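Local coordinates for G protein alpha subunit (Entamoeba histolytica, PDB 4FID), which binds guanine nucleotide, here GDP, as the alpha subunit of a heterotrimeric G protein and probably relays transmembrane signals as a GTPase switch, at residues P66-P71 with W98-I103. Sequence-based numbering, arbitrary orientation.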
ATOM      1  N   PRO A  66      -8.783 -26.103 -14.453  1.00 46.83           N
ATOM      2  CA  PRO A  66      -8.179 -27.320 -13.914  1.00 45.15           C
ATOM      3  C   PRO A  66      -6.651 -27.254 -13.743  1.00 47.19           C
ATOM      4  O   PRO A  66      -5.934 -26.562 -14.483  1.00 43.79           O
ATOM      5  CB  PRO A  66      -8.587 -28.386 -14.937  1.00 38.43           C
ATOM      6  CG  PRO A  66      -9.865 -27.891 -15.465  1.00 41.67           C
ATOM      7  CD  PRO A  66      -9.674 -26.395 -15.583  1.00 44.27           C
HETATM    8  N   MSE A  67      -6.178 -27.990 -12.744  1.00 49.37           N
HETATM    9  CA  MSE A  67      -4.769 -28.081 -12.418  1.00 55.71           C
HETATM   10  C   MSE A  67      -4.149 -29.355 -12.976  1.00 55.94           C
HETATM   11  O   MSE A  67      -4.760 -30.422 -12.938  1.00 45.18           O
HETATM   12  CB  MSE A  67      -4.614 -28.119 -10.906  1.00 64.36           C
HETATM   13  CG  MSE A  67      -4.327 -26.786 -10.245  1.00 69.68           C
HETATM   14 SE   MSE A  67      -4.166 -27.067  -8.315  1.00102.01          SE
HETATM   15  CE  MSE A  67      -5.916 -26.411  -7.841  1.00 50.39           C
ATOM     16  N   LYS A  68      -2.927 -29.238 -13.486  1.00 62.70           N
ATOM     17  CA  LYS A  68      -2.140 -30.409 -13.832  1.00 67.35           C
ATOM     18  C   LYS A  68      -1.496 -30.939 -12.563  1.00 66.34           C
ATOM     19  O   LYS A  68      -1.623 -32.118 -12.234  1.00 68.46           O
ATOM     20  CB  LYS A  68      -1.055 -30.060 -14.853  1.00 69.31           C
ATOM     21  CG  LYS A  68      -1.411 -30.390 -16.289  1.00 73.26           C
ATOM     22  CD  LYS A  68      -0.453 -29.707 -17.261  1.00 80.84           C
ATOM     23  CE  LYS A  68       0.997 -30.140 -17.036  1.00 85.26           C
ATOM     24  NZ  LYS A  68       1.979 -29.163 -17.613  1.00 85.75           N
ATOM     25  N   TYR A  69      -0.816 -30.053 -11.844  1.00 59.94           N
ATOM     26  CA  TYR A  69      -0.033 -30.455 -10.683  1.00 56.18           C
ATOM     27  C   TYR A  69      -0.896 -30.789  -9.480  1.00 61.43           C
ATOM     28  O   TYR A  69      -1.950 -30.189  -9.274  1.00 65.02           O
ATOM     29  CB  TYR A  69       0.948 -29.355 -10.311  1.00 52.42           C
ATOM     30  CG  TYR A  69       1.819 -29.714  -9.149  1.00 54.79           C
ATOM     31  CD1 TYR A  69       2.893 -30.587  -9.307  1.00 54.24           C
ATOM     32  CD2 TYR A  69       1.579 -29.180  -7.890  1.00 57.54           C
ATOM     33  CE1 TYR A  69       3.702 -30.926  -8.234  1.00 55.56           C
ATOM     34  CE2 TYR A  69       2.384 -29.511  -6.813  1.00 58.12           C
ATOM     35  CZ  TYR A  69       3.444 -30.385  -6.993  1.00 55.96           C
ATOM     36  OH  TYR A  69       4.236 -30.716  -5.924  1.00 52.28           O
ATOM     37  N   GLN A  70      -0.437 -31.742  -8.678  1.00 61.64           N
ATOM     38  CA  GLN A  70      -1.143 -32.125  -7.462  1.00 59.48           C
ATOM     39  C   GLN A  70      -0.194 -32.109  -6.262  1.00 55.04           C
ATOM     40  O   GLN A  70       0.723 -32.920  -6.186  1.00 49.63           O
ATOM     41  CB  GLN A  70      -1.769 -33.507  -7.627  1.00 64.56           C
ATOM     42  CG  GLN A  70      -2.206 -34.151  -6.318  1.00 70.66           C
ATOM     43  CD  GLN A  70      -2.900 -35.493  -6.520  1.00 74.48           C
ATOM     44  OE1 GLN A  70      -3.159 -35.917  -7.653  1.00 72.19           O
ATOM     45  NE2 GLN A  70      -3.209 -36.167  -5.413  1.00 73.98           N
ATOM     46  N   PRO A  71      -0.421 -31.177  -5.322  1.00 56.04           N
ATOM     47  CA  PRO A  71       0.408 -30.964  -4.127  1.00 59.15           C
ATOM     48  C   PRO A  71       0.582 -32.233  -3.305  1.00 65.13           C
ATOM     49  O   PRO A  71      -0.374 -32.956  -3.070  1.00 66.67           O
ATOM     50  CB  PRO A  71      -0.393 -29.940  -3.314  1.00 55.23           C
ATOM     51  CG  PRO A  71      -1.269 -29.265  -4.297  1.00 52.35           C
ATOM     52  CD  PRO A  71      -1.582 -30.273  -5.355  1.00 53.39           C
ATOM     53  N   TRP A  98       2.916 -22.595  -8.800  1.00 44.40           N
ATOM     54  CA  TRP A  98       2.981 -21.261  -9.392  1.00 38.45           C
ATOM     55  C   TRP A  98       3.256 -21.343 -10.898  1.00 38.84           C
ATOM     56  O   TRP A  98       2.930 -20.433 -11.644  1.00 42.72           O
ATOM     57  CB  TRP A  98       4.036 -20.426  -8.664  1.00 31.49           C
ATOM     58  CG  TRP A  98       4.210 -19.014  -9.134  1.00 31.99           C
ATOM     59  CD1 TRP A  98       5.382 -18.414  -9.505  1.00 28.98           C
ATOM     60  CD2 TRP A  98       3.196 -18.014  -9.260  1.00 40.49           C
ATOM     61  NE1 TRP A  98       5.159 -17.108  -9.872  1.00 34.03           N
ATOM     62  CE2 TRP A  98       3.821 -16.836  -9.724  1.00 41.57           C
ATOM     63  CE3 TRP A  98       1.822 -17.994  -9.018  1.00 43.48           C
ATOM     64  CZ2 TRP A  98       3.114 -15.654  -9.949  1.00 39.76           C
ATOM     65  CZ3 TRP A  98       1.125 -16.820  -9.253  1.00 42.90           C
ATOM     66  CH2 TRP A  98       1.771 -15.671  -9.714  1.00 40.57           C
ATOM     67  N   ALA A  99       3.843 -22.448 -11.338  1.00 39.73           N
ATOM     68  CA  ALA A  99       4.113 -22.650 -12.768  1.00 40.58           C
ATOM     69  C   ALA A  99       3.002 -23.436 -13.483  1.00 43.09           C
ATOM     70  O   ALA A  99       3.013 -23.584 -14.700  1.00 48.41           O
ATOM     71  CB  ALA A  99       5.453 -23.326 -12.962  1.00 29.96           C
ATOM     72  N   ASP A 100       2.028 -23.911 -12.722  1.00 41.02           N
ATOM     73  CA  ASP A 100       0.942 -24.692 -13.280  1.00 48.27           C
ATOM     74  C   ASP A 100      -0.027 -23.806 -14.060  1.00 55.23           C
ATOM     75  O   ASP A 100      -0.365 -22.714 -13.624  1.00 59.96           O
ATOM     76  CB  ASP A 100       0.218 -25.429 -12.155  1.00 49.57           C
ATOM     77  CG  ASP A 100      -0.938 -26.247 -12.655  1.00 55.97           C
ATOM     78  OD1 ASP A 100      -0.668 -27.316 -13.266  1.00 64.56           O
ATOM     79  OD2 ASP A 100      -2.102 -25.820 -12.439  1.00 48.21           O
ATOM     80  N   GLU A 101      -0.478 -24.288 -15.211  1.00 61.01           N
ATOM     81  CA  GLU A 101      -1.339 -23.514 -16.102  1.00 60.71           C
ATOM     82  C   GLU A 101      -2.616 -23.009 -15.439  1.00 50.97           C
ATOM     83  O   GLU A 101      -3.018 -21.873 -15.649  1.00 50.21           O
ATOM     84  CB  GLU A 101      -1.678 -24.347 -17.335  1.00 70.78           C
ATOM     85  CG  GLU A 101      -0.472 -25.102 -17.892  1.00 81.33           C
ATOM     86  CD  GLU A 101      -0.725 -25.731 -19.265  1.00 90.51           C
ATOM     87  OE1 GLU A 101      -1.898 -26.056 -19.595  1.00 87.61           O
ATOM     88  OE2 GLU A 101       0.269 -25.904 -20.010  1.00 94.62           O
ATOM     89  N   GLY A 102      -3.241 -23.845 -14.618  1.00 47.10           N
ATOM     90  CA  GLY A 102      -4.530 -23.506 -14.031  1.00 49.39           C
ATOM     91  C   GLY A 102      -4.445 -22.443 -12.953  1.00 51.44           C
ATOM     92  O   GLY A 102      -5.345 -21.612 -12.803  1.00 50.09           O
ATOM     93  N   ILE A 103      -3.355 -22.492 -12.191  1.00 48.14           N
ATOM     94  CA  ILE A 103      -3.081 -21.524 -11.151  1.00 41.26           C
ATOM     95  C   ILE A 103      -2.779 -20.157 -11.790  1.00 46.03           C
ATOM     96  O   ILE A 103      -3.299 -19.109 -11.375  1.00 43.64           O
ATOM     97  CB  ILE A 103      -1.914 -22.019 -10.279  1.00 35.72           C
ATOM     98  CG1 ILE A 103      -2.367 -23.216  -9.458  1.00 33.74           C
ATOM     99  CG2 ILE A 103      -1.439 -20.939  -9.306  1.00 31.33           C
ATOM    100  CD1 ILE A 103      -3.367 -22.843  -8.338  1.00 31.63           C
TER
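The carboxylate of Asp100 reaches across to the loop 66-71 and accepts hydrogen bonds from two consecutive backbone amides on one oxygen. Lys68 N lies 3.0 Å from Asp100 OD1 and arrives on the syn side, close to the carboxylate plane, although the hydrogen bond itself is bent, with 137° at the hydrogen. Tyr69 N, 3.1 Å from the same OD1, makes the straighter bond at 161° but comes from well above the plane. With CG anti to the backbone N (chi1 179°), Asp100 extends its carboxylate toward the loop while still serving its own chain: OD2 accepts from Gly102 N at 3.2 Å. Asp100 sits at the N-cap of helix 101-108, and this is its capping bond.

Beside these bonds runs a weaker polar contact, in which Gly102 CA approaches Pro66 O at 3.4 Å as a CA-H...O interaction. Between two exposed side chains, Lys68 NZ and Glu101 OE2 are 4.4 Å apart, opposite charges but beyond salt-bridge distance.

Apolar contact is slight. The Met67 side chain (selenomethionine) passes Asp100 at about a right angle, and its CG touches Ile103 CG1 at 4.1 Å. Both side chains go on to helix 42-62, Met67 onto Ile57 and Ser60, Ile103 onto Leu56, while the Tyr69 side chain turns to helix 90-99, against Ala96 and Leu97.

All this belongs to the all-helical domain, away from the GDP pocket. Three amide N-H groups converge on one buried carboxylate, an environment that would probably keep Asp100 ionised, and the same side chain both caps a helix start and pins the irregular loop to it.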